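Local coordinates for protein 6-phospho-beta-glucosidase (Thermotoga maritima, PDB 1UP7) that hydrolyses cellobiose 6'-phosphate to glucose 6-phosphate and glucose, using NAD+ and a manganese ion as cofactors, at residues 224-228 against 244-249; 97-103 against 253-258; 189-193 against 333-337; 174-178 against 208-212. All blocks are in the same frame, centred on the assembly; numbering follows the deposited sequence.

Interaction 1: residues 224-228 against 244-249; sequences PDEDF and LRYYLM
A Met-aromatic contact between Met249 and Phe228 and a salt bridge between Arg245 and Glu226 join a type I beta turn, Pro224 to Asp227, and the residue after it to the short helix 245-248 and the residues flanking it in the C-terminal domain of this family 4 glycosidase. Arg245 illustrates how one long side chain can serve apolar and charged neighbours in turn. Beyond CB, its CG lies 3.7 Å from Phe228 CE1, approaching the ring obliquely, and also faces the carbonyl of Glu226. CD runs on past that carbonyl, 3.1 Å from Glu226 O. A bend at chi3 (-35°) then swings the head group round, and NE gives a hydrogen bond to the backbone O of Pro242, which fixes the guanidinium at its root. At the tip NH1 meets Glu226 OE1 at 2.5 Å. The carboxylate lies at the guanidinium edge, the two planes only 17° apart, yet a single oxygen and a single nitrogen make the bridge. Lys256 is a second cationic partner of the same OE1, and two cations on one oxygen would favour the ionised form of the carboxylate. Phe228 is held from several directions: Leu244 C is near the plane at its edge, 4.1 Å from CZ, and Leu248 CD1 comes in obliquely. Val396 of the second subunit packs on Phe228, Leu248 and Met249. Over one ring face sits the sulfur, Met249 SD being 4.5 Å from the Phe228 ring centroid and 15° off the normal, while Met249 CE reaches on to Glu226 O at 3.5 Å.

Interaction 2: residues 97-103 against 253-258; sequences LKYGLIG and MFKKIS
Phe254 drives the edge of its ring into the bend formed by Leu97 to Leu101, an example of an aromatic rim meeting backbone carbonyls. CG points away from the backbone N (chi1 176°), which carries the ring out from helix 250-258 towards the loop. There Phe254 CZ lies 3.4 Å from Leu97 O, and CE1 of the same ring is equally close, 3.4 Å, to Leu101 O. Both oxygens are in the ring plane, where the weakly positive C-H rim suits them. The Gly100 backbone comes against the ring obliquely. One face of the ring is overlain, towards its rim, by Ser258 CB from the next turn of the helix. Ile257 makes the second apolar contact. Its two branches divide the work: CG2 rests 3.9 Å from Leu97 CD1, while CD1 faces Ile102 CG2 at 4.2 Å, and in both pairs the side chains cross at about a right angle. Ile257 CD1 also abuts Gly103 O at 3.4 Å. Ile102 turns its other branch to the helix backbone, with CD1 3.5 Å from Phe254 N. No hydrogen bond crosses between the segments; apolar packing, together with the ring edge and a methyl set against carbonyl oxygens, makes the contact. The loop between helices 85-94 and 109-131 belongs to the Rossmann-type NAD-binding part, and the helix to the C-terminal part; this is an interdomain packing contact of the two-part glycosyl hydrolase family 4 fold.

Interaction 3: residues 189-193 against 333-337; sequences YYGLN and VLEIP
Gly191 O accepts the backbone N-H of Glu335 (N to O 2.8 Å) where the two segments run roughly antiparallel, their end-to-end directions 139° apart, and Tyr190 CA adds a CA-H...O contact to Glu335 O at 3.4 Å. Here the chain turns a corner at Gly191, at the end of strand 185-190 of one antiparallel sheet, and meets strand 333-341, the middle strand of a three-stranded antiparallel sheet, within the C-terminal domain of the family 4 fold. Glu335 is the worked example of an acid held at both oxygens. With CG turned away from the backbone N (chi1 -177°) and the chain extended beyond it, the carboxylate reaches across to the other segment. Asn193 ND2 donates to Glu335 OE2 at 2.9 Å, although the amide's exact place is less sure; Asn318 donates to that oxygen as well. The other end of Asn193 accepts from Gly145 N, and its side chain is about 3 Å from those of the manganese-binding residues Cys164 and His194, so the pair forms part of the surroundings of the metal site. Tyr189 meets the same strand with its ring edge: Glu335 O lies in the ring plane, 3.3 Å from Tyr189 CE1. Apolar contacts flank this polar centre, with Leu192 CD1 3.5 Å from Leu334 CD2, and Pro337 CG 4.0 Å from Tyr189 CB. At the ring's tip the phenol OH, also bonded to Ser196 OG, donates to Glu335 OE1: Tyr189 OH is 2.5 Å from that oxygen and meets it on the anti side, 22° out of the carboxylate plane.

Interaction 4: residues 174-178 against 208-212; sequences IAEMF and VTEKV
The Phe178 ring meets helix 209-216 and the residue before it by its rim; what the second segment contributes is edge and oblique contact, with nothing stacked on a face. Val212 CG2 lies in the ring plane, 4.0 Å from Phe178 CE2. On the other flank of the ring, also near the plane, Lys211 CD approaches Phe178 CE1 at 4.1 Å. Between them the tip of the ring runs into Val208, which comes from the opposite direction and obliquely: Val208 CB is 3.5 Å from Phe178 CZ, while its methyls spread along the rim, CG1 3.8 Å from Phe178 CE1 and CG2 3.9 Å from Phe178 CE2. Val208 is the N-cap residue of its helix and Phe178 the first residue beyond the end of helix 166-177, so a helix terminus faces a helix start. Further back, Ile174 CD1 packs 3.9 Å from Val212 CG2, the two side chains crossing at about a right angle; placed anti to its carbonyl carbon, this methyl serves both Ile174 and the ring edge, and the sulfur of Met177 lies loosely against it. Val203 of strand 195-203 touches Ile174, Phe178 and Val208, placing the junction against that strand. Lys211 lends only its aliphatic stem to the ring; its NZ makes a salt bridge to Glu206. No hydrogen bond or charge pair crosses between the segments, which implies that dispersion and burial of apolar surface hold this helix pair together, away from the annotated sites.

Interactions 1 and 2 form one continuous patch: their centres are about 14 Å apart, helices 245-248 and 250-258 follow each other in the chain, and Glu226 OE1 meets Lys256 NZ at 2.8 Å while Tyr246 CE1 packs 3.8 Å from Ile257 CD1. Interaction 3 lies nearer the bound sugar phosphate, its Asn193 side chain about 6 Å from glucose 6-phosphate and about 8 Å from NAD. Interaction 1 borders the same site by another route: Leu244 directly follows the proton acceptor Tyr243 in the chain, and the Arg245 side chain is about 8 Å from glucose 6-phosphate. Interaction 4 lies away from the annotated sites, its centre about 34 Å from that of interaction 2.

Interaction 1: residues 224-228 against 244-249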
loop_
_atom_site.group_PDB
_atom_site.type_symbol
_atom_site.label_atom_id
_atom_site.label_comp_id
_atom_site.label_asym_id
_atom_site.label_seq_id
_atom_site.Cartn_x
_atom_site.Cartn_y
_atom_site.Cartn_z
ATOM N N PRO A 224 8.733 -38.993 -18.261
ATOM C CA PRO A 224 9.962 -38.814 -17.460
ATOM C C PRO A 224 10.762 -37.516 -17.717
ATOM O O PRO A 224 10.772 -36.657 -16.822
ATOM C CB PRO A 224 10.805 -40.074 -17.789
ATOM C CG PRO A 224 9.904 -40.966 -18.640
ATOM C CD PRO A 224 8.901 -40.039 -19.291
ATOM N N ASP A 225 11.406 -37.376 -18.883
ATOM C CA ASP A 225 12.312 -36.241 -19.175
ATOM C C ASP A 225 11.695 -34.846 -19.024
ATOM O O ASP A 225 12.371 -33.833 -19.252
ATOM C CB ASP A 225 12.911 -36.363 -20.576
ATOM C CG ASP A 225 14.364 -36.822 -20.544
ATOM O OD1 ASP A 225 15.240 -35.985 -20.206
ATOM O OD2 ASP A 225 14.718 -37.995 -20.826
ATOM N N GLU A 226 10.434 -34.805 -18.611
ATOM C CA GLU A 226 9.682 -33.566 -18.486
ATOM C C GLU A 226 9.414 -33.074 -17.071
ATOM O O GLU A 226 8.781 -32.044 -16.888
ATOM C CB GLU A 226 8.302 -33.759 -19.100
ATOM C CG GLU A 226 8.159 -33.228 -20.507
ATOM C CD GLU A 226 6.908 -33.773 -21.147
ATOM O OE1 GLU A 226 5.802 -33.172 -20.967
ATOM O OE2 GLU A 226 7.051 -34.826 -21.804
ATOM N N ASP A 227 9.826 -33.817 -16.071
ATOM C CA ASP A 227 9.593 -33.404 -14.703
ATOM C C ASP A 227 10.782 -32.640 -14.180
ATOM O O ASP A 227 11.926 -32.877 -14.575
ATOM C CB ASP A 227 9.416 -34.670 -13.850
ATOM C CG ASP A 227 8.225 -35.490 -14.294
ATOM O OD1 ASP A 227 7.376 -34.917 -15.025
ATOM O OD2 ASP A 227 8.073 -36.699 -13.996
ATOM N N PHE A 228 10.501 -31.756 -13.242
ATOM C CA PHE A 228 11.560 -31.017 -12.615
ATOM C C PHE A 228 12.394 -32.006 -11.853
ATOM O O PHE A 228 11.863 -32.874 -11.192
ATOM C CB PHE A 228 10.918 -29.973 -11.752
ATOM C CG PHE A 228 10.121 -29.031 -12.514
ATOM C CD1 PHE A 228 8.767 -29.290 -12.763
ATOM C CD2 PHE A 228 10.705 -27.866 -13.019
ATOM C CE1 PHE A 228 7.986 -28.385 -13.500
ATOM C CE2 PHE A 228 9.958 -26.950 -13.749
ATOM C CZ PHE A 228 8.571 -27.195 -13.981
ATOM N N LEU A 244 4.340 -24.514 -15.444
ATOM C CA LEU A 244 5.572 -23.755 -15.313
ATOM C C LEU A 244 6.636 -24.339 -16.224
ATOM O O LEU A 244 7.585 -23.670 -16.542
ATOM C CB LEU A 244 6.061 -23.685 -13.859
ATOM C CG LEU A 244 5.772 -22.369 -13.119
ATOM C CD1 LEU A 244 6.112 -21.073 -13.931
ATOM C CD2 LEU A 244 4.298 -22.339 -12.663
ATOM N N ARG A 245 6.452 -25.581 -16.647
ATOM C CA ARG A 245 7.392 -26.244 -17.548
ATOM C C ARG A 245 7.602 -25.424 -18.822
ATOM O O ARG A 245 8.688 -25.431 -19.379
ATOM C CB ARG A 245 6.876 -27.611 -17.981
ATOM C CG ARG A 245 7.208 -28.766 -17.052
ATOM C CD ARG A 245 6.478 -30.073 -17.490
ATOM N NE ARG A 245 5.163 -29.683 -18.031
ATOM C CZ ARG A 245 4.394 -30.417 -18.825
ATOM N NH1 ARG A 245 4.805 -31.617 -19.238
ATOM N NH2 ARG A 245 3.208 -29.936 -19.222
ATOM N N TYR A 246 6.555 -24.735 -19.272
ATOM C CA TYR A 246 6.614 -23.947 -20.518
ATOM C C TYR A 246 7.499 -22.742 -20.386
ATOM O O TYR A 246 8.085 -22.317 -21.372
ATOM C CB TYR A 246 5.219 -23.507 -21.012
ATOM C CG TYR A 246 4.325 -24.676 -21.352
ATOM C CD1 TYR A 246 4.510 -25.408 -22.518
ATOM C CD2 TYR A 246 3.296 -25.069 -20.485
ATOM C CE1 TYR A 246 3.706 -26.510 -22.820
ATOM C CE2 TYR A 246 2.484 -26.164 -20.766
ATOM C CZ TYR A 246 2.708 -26.889 -21.928
ATOM O OH TYR A 246 1.901 -27.975 -22.207
ATOM N N TYR A 247 7.597 -22.220 -19.171
ATOM C CA TYR A 247 8.483 -21.121 -18.850
ATOM C C TYR A 247 9.886 -21.588 -18.549
ATOM O O TYR A 247 10.802 -21.079 -19.166
ATOM C CB TYR A 247 7.939 -20.369 -17.659
ATOM C CG TYR A 247 6.652 -19.666 -17.949
ATOM C CD1 TYR A 247 5.437 -20.348 -17.860
ATOM C CD2 TYR A 247 6.643 -18.326 -18.282
ATOM C CE1 TYR A 247 4.254 -19.721 -18.109
ATOM C CE2 TYR A 247 5.445 -17.656 -18.511
ATOM C CZ TYR A 247 4.259 -18.363 -18.428
ATOM O OH TYR A 247 3.066 -17.741 -18.647
ATOM N N LEU A 248 10.047 -22.580 -17.661
ATOM C CA LEU A 248 11.350 -22.937 -17.117
ATOM C C LEU A 248 12.049 -24.053 -17.906
ATOM O O LEU A 248 13.252 -24.293 -17.764
ATOM C CB LEU A 248 11.205 -23.323 -15.651
ATOM C CG LEU A 248 10.875 -22.134 -14.762
ATOM C CD1 LEU A 248 10.185 -22.725 -13.585
ATOM C CD2 LEU A 248 12.131 -21.321 -14.361
ATOM N N MET A 249 11.253 -24.737 -18.731
ATOM C CA MET A 249 11.717 -25.801 -19.636
ATOM C C MET A 249 11.318 -25.497 -21.101
ATOM O O MET A 249 10.931 -26.409 -21.860
ATOM C CB MET A 249 11.149 -27.167 -19.220
ATOM C CG MET A 249 11.638 -27.672 -17.882
ATOM S SD MET A 249 10.790 -29.172 -17.340
ATOM C CE MET A 249 11.245 -30.201 -18.475
#

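Interaction 2: residues 97-103 against 253-258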
loop_
_atom_site.group_PDB
_atom_site.type_symbol
_atom_site.label_atom_id
_atom_site.label_comp_id
_atom_site.label_asym_id
_atom_site.label_seq_id
_atom_site.Cartn_x
_atom_site.Cartn_y
_atom_site.Cartn_z
ATOM N N LEU A 97 4.319 -21.688 -33.521
ATOM C CA LEU A 97 5.375 -22.685 -33.696
ATOM C C LEU A 97 6.432 -22.271 -34.723
ATOM O O LEU A 97 7.613 -22.336 -34.444
ATOM C CB LEU A 97 4.747 -24.019 -34.060
ATOM C CG LEU A 97 4.455 -25.044 -32.957
ATOM C CD1 LEU A 97 4.468 -24.516 -31.536
ATOM C CD2 LEU A 97 3.225 -25.899 -33.239
ATOM N N LYS A 98 6.001 -21.810 -35.900
ATOM C CA LYS A 98 6.932 -21.351 -36.935
ATOM C C LYS A 98 7.874 -20.223 -36.499
ATOM O O LYS A 98 8.916 -20.020 -37.108
ATOM C CB LYS A 98 6.199 -20.937 -38.215
ATOM C CG LYS A 98 5.394 -19.659 -38.073
ATOM C CD LYS A 98 4.712 -19.244 -39.379
ATOM C CE LYS A 98 3.517 -20.119 -39.744
ATOM N NZ LYS A 98 2.435 -20.071 -38.763
ATOM N N TYR A 99 7.498 -19.495 -35.460
ATOM C CA TYR A 99 8.319 -18.420 -34.913
ATOM C C TYR A 99 9.286 -18.872 -33.840
ATOM O O TYR A 99 10.011 -18.049 -33.293
ATOM C CB TYR A 99 7.425 -17.312 -34.343
ATOM C CG TYR A 99 6.473 -16.738 -35.342
ATOM C CD1 TYR A 99 6.835 -15.658 -36.144
ATOM C CD2 TYR A 99 5.192 -17.281 -35.500
ATOM C CE1 TYR A 99 5.924 -15.111 -37.073
ATOM C CE2 TYR A 99 4.289 -16.765 -36.419
ATOM C CZ TYR A 99 4.658 -15.678 -37.204
ATOM O OH TYR A 99 3.762 -15.158 -38.126
ATOM N N GLY A 100 9.310 -20.169 -33.538
ATOM C CA GLY A 100 10.124 -20.709 -32.461
ATOM C C GLY A 100 9.522 -20.436 -31.089
ATOM O O GLY A 100 10.222 -20.348 -30.102
ATOM N N LEU A 101 8.209 -20.264 -31.046
ATOM C CA LEU A 101 7.511 -19.879 -29.827
ATOM C C LEU A 101 6.648 -21.028 -29.354
ATOM O O LEU A 101 6.145 -21.802 -30.182
ATOM C CB LEU A 101 6.617 -18.681 -30.130
ATOM C CG LEU A 101 7.119 -17.234 -29.906
ATOM C CD1 LEU A 101 8.626 -17.057 -29.514
ATOM C CD2 LEU A 101 6.676 -16.263 -31.024
ATOM N N ILE A 102 6.460 -21.122 -28.037
ATOM C CA ILE A 102 5.540 -22.075 -27.450
ATOM C C ILE A 102 4.129 -21.874 -28.003
ATOM O O ILE A 102 3.593 -20.755 -28.026
ATOM C CB ILE A 102 5.520 -21.925 -25.918
ATOM C CG1 ILE A 102 6.855 -22.400 -25.305
ATOM C CG2 ILE A 102 4.289 -22.683 -25.340
ATOM C CD1 ILE A 102 7.069 -23.826 -25.547
ATOM N N GLY A 103 3.545 -22.953 -28.502
ATOM C CA GLY A 103 2.133 -22.936 -28.855
ATOM C C GLY A 103 1.331 -23.831 -27.926
ATOM O O GLY A 103 1.500 -25.052 -27.920
ATOM N N MET A 253 10.047 -28.037 -23.971
ATOM C CA MET A 253 8.633 -27.981 -24.333
ATOM C C MET A 253 8.389 -27.563 -25.798
ATOM O O MET A 253 7.509 -28.132 -26.471
ATOM C CB MET A 253 7.807 -27.065 -23.403
ATOM C CG MET A 253 7.741 -27.543 -21.925
ATOM S SD MET A 253 7.167 -29.283 -21.731
ATOM C CE MET A 253 8.579 -30.017 -21.460
ATOM N N PHE A 254 9.149 -26.586 -26.296
ATOM C CA PHE A 254 9.007 -26.221 -27.686
ATOM C C PHE A 254 9.279 -27.414 -28.585
ATOM O O PHE A 254 8.506 -27.628 -29.543
ATOM C CB PHE A 254 9.914 -25.078 -28.127
ATOM C CG PHE A 254 9.801 -24.784 -29.612
ATOM C CD1 PHE A 254 8.768 -23.955 -30.098
ATOM C CD2 PHE A 254 10.684 -25.351 -30.516
ATOM C CE1 PHE A 254 8.643 -23.701 -31.459
ATOM C CE2 PHE A 254 10.547 -25.112 -31.899
ATOM C CZ PHE A 254 9.518 -24.269 -32.376
ATOM N N LYS A 255 10.363 -28.155 -28.323
ATOM C CA LYS A 255 10.696 -29.322 -29.129
ATOM C C LYS A 255 9.587 -30.374 -29.058
ATOM O O LYS A 255 9.186 -30.954 -30.063
ATOM C CB LYS A 255 12.009 -29.950 -28.707
ATOM C CG LYS A 255 12.352 -31.194 -29.501
ATOM C CD LYS A 255 13.781 -31.664 -29.214
ATOM C CE LYS A 255 14.115 -32.939 -30.003
ATOM N NZ LYS A 255 13.659 -32.883 -31.438
ATOM N N LYS A 256 9.089 -30.628 -27.861
ATOM C CA LYS A 256 8.004 -31.583 -27.704
ATOM C C LYS A 256 6.766 -31.194 -28.539
ATOM O O LYS A 256 6.192 -32.004 -29.268
ATOM C CB LYS A 256 7.559 -31.674 -26.251
ATOM C CG LYS A 256 6.787 -32.909 -25.975
ATOM C CD LYS A 256 6.167 -32.823 -24.588
ATOM C CE LYS A 256 5.498 -34.158 -24.186
ATOM N NZ LYS A 256 4.337 -33.814 -23.286
ATOM N N ILE A 257 6.342 -29.958 -28.420
ATOM C CA ILE A 257 5.106 -29.567 -29.043
ATOM C C ILE A 257 5.242 -29.563 -30.566
ATOM O O ILE A 257 4.295 -29.879 -31.289
ATOM C CB ILE A 257 4.658 -28.157 -28.576
ATOM C CG1 ILE A 257 4.404 -28.114 -27.063
ATOM C CG2 ILE A 257 3.451 -27.651 -29.424
ATOM C CD1 ILE A 257 4.173 -26.673 -26.567
ATOM N N SER A 258 6.416 -29.181 -31.050
ATOM C CA SER A 258 6.609 -29.021 -32.466
ATOM C C SER A 258 6.874 -30.347 -33.195
ATOM O O SER A 258 6.765 -30.400 -34.415
ATOM C CB SER A 258 7.692 -27.984 -32.748
ATOM O OG SER A 258 8.930 -28.648 -32.949
#

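Interaction 3: residues 189-193 against 333-337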
loop_
_atom_site.group_PDB
_atom_site.type_symbol
_atom_site.label_atom_id
_atom_site.label_comp_id
_atom_site.label_asym_id
_atom_site.label_seq_id
_atom_site.Cartn_x
_atom_site.Cartn_y
_atom_site.Cartn_z
ATOM N N TYR A 189 -1.104 -21.613 -0.995
ATOM C CA TYR A 189 -1.227 -21.771 -2.428
ATOM C C TYR A 189 -1.494 -20.407 -3.043
ATOM O O TYR A 189 -2.415 -19.724 -2.637
ATOM C CB TYR A 189 -2.454 -22.659 -2.707
ATOM C CG TYR A 189 -2.711 -22.937 -4.173
ATOM C CD1 TYR A 189 -3.105 -21.915 -5.047
ATOM C CD2 TYR A 189 -2.511 -24.205 -4.692
ATOM C CE1 TYR A 189 -3.313 -22.149 -6.399
ATOM C CE2 TYR A 189 -2.712 -24.479 -6.016
ATOM C CZ TYR A 189 -3.102 -23.451 -6.877
ATOM O OH TYR A 189 -3.292 -23.760 -8.210
ATOM N N TYR A 190 -0.736 -20.029 -4.056
ATOM C CA TYR A 190 -0.947 -18.730 -4.693
ATOM C C TYR A 190 -0.307 -18.704 -6.061
ATOM O O TYR A 190 0.586 -19.486 -6.373
ATOM C CB TYR A 190 -0.383 -17.579 -3.837
ATOM C CG TYR A 190 1.082 -17.766 -3.447
ATOM C CD1 TYR A 190 1.455 -18.597 -2.384
ATOM C CD2 TYR A 190 2.082 -17.116 -4.147
ATOM C CE1 TYR A 190 2.802 -18.751 -2.044
ATOM C CE2 TYR A 190 3.398 -17.271 -3.815
ATOM C CZ TYR A 190 3.761 -18.088 -2.769
ATOM O OH TYR A 190 5.092 -18.231 -2.476
ATOM N N GLY A 191 -0.755 -17.756 -6.852
ATOM C CA GLY A 191 -0.210 -17.495 -8.161
ATOM C C GLY A 191 -1.364 -17.131 -9.070
ATOM O O GLY A 191 -2.426 -16.663 -8.653
ATOM N N LEU A 192 -1.126 -17.336 -10.345
ATOM C CA LEU A 192 -2.141 -17.115 -11.334
ATOM C C LEU A 192 -2.589 -18.505 -11.776
ATOM O O LEU A 192 -1.873 -19.482 -11.633
ATOM C CB LEU A 192 -1.534 -16.346 -12.499
ATOM C CG LEU A 192 -1.661 -14.816 -12.534
ATOM C CD1 LEU A 192 -1.830 -14.097 -11.198
ATOM C CD2 LEU A 192 -0.571 -14.203 -13.388
ATOM N N ASN A 193 -3.799 -18.580 -12.279
ATOM C CA ASN A 193 -4.266 -19.756 -12.995
ATOM C C ASN A 193 -3.234 -20.283 -14.001
ATOM O O ASN A 193 -2.750 -19.537 -14.843
ATOM C CB ASN A 193 -5.580 -19.383 -13.683
ATOM C CG ASN A 193 -6.281 -20.569 -14.323
ATOM O OD1 ASN A 193 -6.669 -20.488 -15.479
ATOM N ND2 ASN A 193 -6.452 -21.664 -13.580
ATOM N N VAL A 333 -6.048 -10.268 -9.448
ATOM C CA VAL A 333 -6.753 -11.555 -9.411
ATOM C C VAL A 333 -5.708 -12.675 -9.321
ATOM O O VAL A 333 -4.780 -12.743 -10.150
ATOM C CB VAL A 333 -7.674 -11.769 -10.642
ATOM C CG1 VAL A 333 -8.073 -13.227 -10.781
ATOM C CG2 VAL A 333 -8.930 -10.845 -10.556
ATOM N N LEU A 334 -5.847 -13.513 -8.299
ATOM C CA LEU A 334 -4.978 -14.649 -8.084
ATOM C C LEU A 334 -5.820 -15.909 -7.928
ATOM O O LEU A 334 -7.030 -15.838 -7.713
ATOM C CB LEU A 334 -4.156 -14.449 -6.799
ATOM C CG LEU A 334 -3.289 -13.192 -6.754
ATOM C CD1 LEU A 334 -2.663 -13.051 -5.364
ATOM C CD2 LEU A 334 -2.253 -13.205 -7.868
ATOM N N GLU A 335 -5.160 -17.058 -8.018
ATOM C CA GLU A 335 -5.775 -18.337 -7.668
ATOM C C GLU A 335 -5.270 -18.703 -6.256
ATOM O O GLU A 335 -4.085 -18.950 -6.071
ATOM C CB GLU A 335 -5.414 -19.379 -8.746
ATOM C CG GLU A 335 -6.034 -20.757 -8.568
ATOM C CD GLU A 335 -5.758 -21.670 -9.764
ATOM O OE1 GLU A 335 -4.731 -22.388 -9.776
ATOM O OE2 GLU A 335 -6.586 -21.649 -10.709
ATOM N N ILE A 336 -6.171 -18.701 -5.279
ATOM C CA ILE A 336 -5.832 -18.685 -3.843
ATOM C C ILE A 336 -6.962 -19.348 -3.042
ATOM O O ILE A 336 -8.113 -19.378 -3.508
ATOM C CB ILE A 336 -5.607 -17.222 -3.319
ATOM C CG1 ILE A 336 -6.748 -16.287 -3.811
ATOM C CG2 ILE A 336 -4.220 -16.684 -3.727
ATOM C CD1 ILE A 336 -6.662 -14.798 -3.287
ATOM N N PRO A 337 -6.651 -19.871 -1.855
ATOM C CA PRO A 337 -7.655 -20.487 -0.995
ATOM C C PRO A 337 -8.590 -19.450 -0.400
ATOM O O PRO A 337 -8.126 -18.427 0.115
ATOM C CB PRO A 337 -6.815 -21.104 0.126
ATOM C CG PRO A 337 -5.404 -21.171 -0.436
ATOM C CD PRO A 337 -5.313 -19.920 -1.245
#

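Interaction 4: residues 174-178 against 208-212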
loop_
_atom_site.group_PDB
_atom_site.type_symbol
_atom_site.label_atom_id
_atom_site.label_comp_id
_atom_site.label_asym_id
_atom_site.label_seq_id
_atom_site.Cartn_x
_atom_site.Cartn_y
_atom_site.Cartn_z
ATOM N N ILE A 174 -2.718 -35.330 -2.547
ATOM C CA ILE A 174 -2.306 -35.245 -1.145
ATOM C C ILE A 174 -3.202 -36.057 -0.237
ATOM O O ILE A 174 -2.722 -36.824 0.626
ATOM C CB ILE A 174 -2.288 -33.771 -0.675
ATOM C CG1 ILE A 174 -1.183 -33.006 -1.388
ATOM C CG2 ILE A 174 -2.064 -33.677 0.825
ATOM C CD1 ILE A 174 0.090 -33.750 -1.445
ATOM N N ALA A 175 -4.507 -35.904 -0.425
ATOM C CA ALA A 175 -5.445 -36.699 0.361
ATOM C C ALA A 175 -5.221 -38.194 0.193
ATOM O O ALA A 175 -5.370 -38.957 1.154
ATOM C CB ALA A 175 -6.887 -36.320 0.032
ATOM N N GLU A 176 -4.873 -38.611 -1.026
ATOM C CA GLU A 176 -4.552 -40.026 -1.304
ATOM C C GLU A 176 -3.264 -40.451 -0.615
ATOM O O GLU A 176 -3.202 -41.514 -0.013
ATOM C CB GLU A 176 -4.428 -40.243 -2.823
ATOM C CG GLU A 176 -5.436 -41.230 -3.411
ATOM C CD GLU A 176 -6.342 -40.585 -4.443
ATOM O OE1 GLU A 176 -5.821 -39.889 -5.363
ATOM O OE2 GLU A 176 -7.580 -40.766 -4.342
ATOM N N MET A 177 -2.239 -39.605 -0.702
ATOM C CA MET A 177 -0.937 -39.866 -0.071
ATOM C C MET A 177 -1.081 -40.182 1.419
ATOM O O MET A 177 -0.400 -41.053 1.963
ATOM C CB MET A 177 -0.089 -38.596 -0.148
ATOM C CG MET A 177 0.906 -38.484 -1.284
ATOM S SD MET A 177 2.131 -37.228 -0.809
ATOM C CE MET A 177 3.001 -38.093 0.483
ATOM N N PHE A 178 -1.946 -39.427 2.092
ATOM C CA PHE A 178 -2.038 -39.473 3.556
ATOM C C PHE A 178 -3.315 -40.144 4.056
ATOM O O PHE A 178 -3.597 -40.105 5.251
ATOM C CB PHE A 178 -1.950 -38.050 4.168
ATOM C CG PHE A 178 -0.612 -37.395 3.993
ATOM C CD1 PHE A 178 0.418 -37.642 4.902
ATOM C CD2 PHE A 178 -0.368 -36.563 2.900
ATOM C CE1 PHE A 178 1.676 -37.067 4.739
ATOM C CE2 PHE A 178 0.897 -35.981 2.728
ATOM C CZ PHE A 178 1.924 -36.245 3.649
ATOM N N VAL A 208 3.173 -31.201 6.584
ATOM C CA VAL A 208 3.718 -32.373 5.908
ATOM C C VAL A 208 4.459 -31.969 4.649
ATOM O O VAL A 208 4.770 -32.823 3.803
ATOM C CB VAL A 208 2.592 -33.345 5.560
ATOM C CG1 VAL A 208 1.991 -33.925 6.836
ATOM C CG2 VAL A 208 1.505 -32.646 4.711
ATOM N N THR A 209 4.741 -30.669 4.532
ATOM C CA THR A 209 5.452 -30.104 3.378
ATOM C C THR A 209 6.713 -30.911 2.974
ATOM O O THR A 209 6.838 -31.286 1.800
ATOM C CB THR A 209 5.793 -28.612 3.637
ATOM O OG1 THR A 209 4.618 -27.932 4.081
ATOM C CG2 THR A 209 6.168 -27.890 2.336
ATOM N N GLU A 210 7.593 -31.181 3.946
ATOM C CA GLU A 210 8.831 -31.924 3.729
ATOM C C GLU A 210 8.544 -33.294 3.128
ATOM O O GLU A 210 9.157 -33.683 2.125
ATOM C CB GLU A 210 9.627 -32.102 5.053
ATOM C CG GLU A 210 10.623 -30.984 5.400
ATOM C CD GLU A 210 11.205 -30.272 4.172
ATOM O OE1 GLU A 210 12.037 -30.865 3.424
ATOM O OE2 GLU A 210 10.825 -29.103 3.940
ATOM N N LYS A 211 7.607 -34.007 3.752
ATOM C CA LYS A 211 7.183 -35.340 3.330
ATOM C C LYS A 211 6.691 -35.341 1.896
ATOM O O LYS A 211 6.945 -36.279 1.156
ATOM C CB LYS A 211 6.058 -35.826 4.233
ATOM C CG LYS A 211 6.512 -36.544 5.457
ATOM C CD LYS A 211 5.351 -36.717 6.445
ATOM C CE LYS A 211 5.866 -37.191 7.786
ATOM N NZ LYS A 211 5.113 -36.501 8.864
ATOM N N VAL A 212 5.982 -34.278 1.516
ATOM C CA VAL A 212 5.487 -34.122 0.155
ATOM C C VAL A 212 6.648 -33.925 -0.813
ATOM O O VAL A 212 6.672 -34.577 -1.862
ATOM C CB VAL A 212 4.407 -32.989 0.047
ATOM C CG1 VAL A 212 4.007 -32.770 -1.380
ATOM C CG2 VAL A 212 3.166 -33.325 0.870
#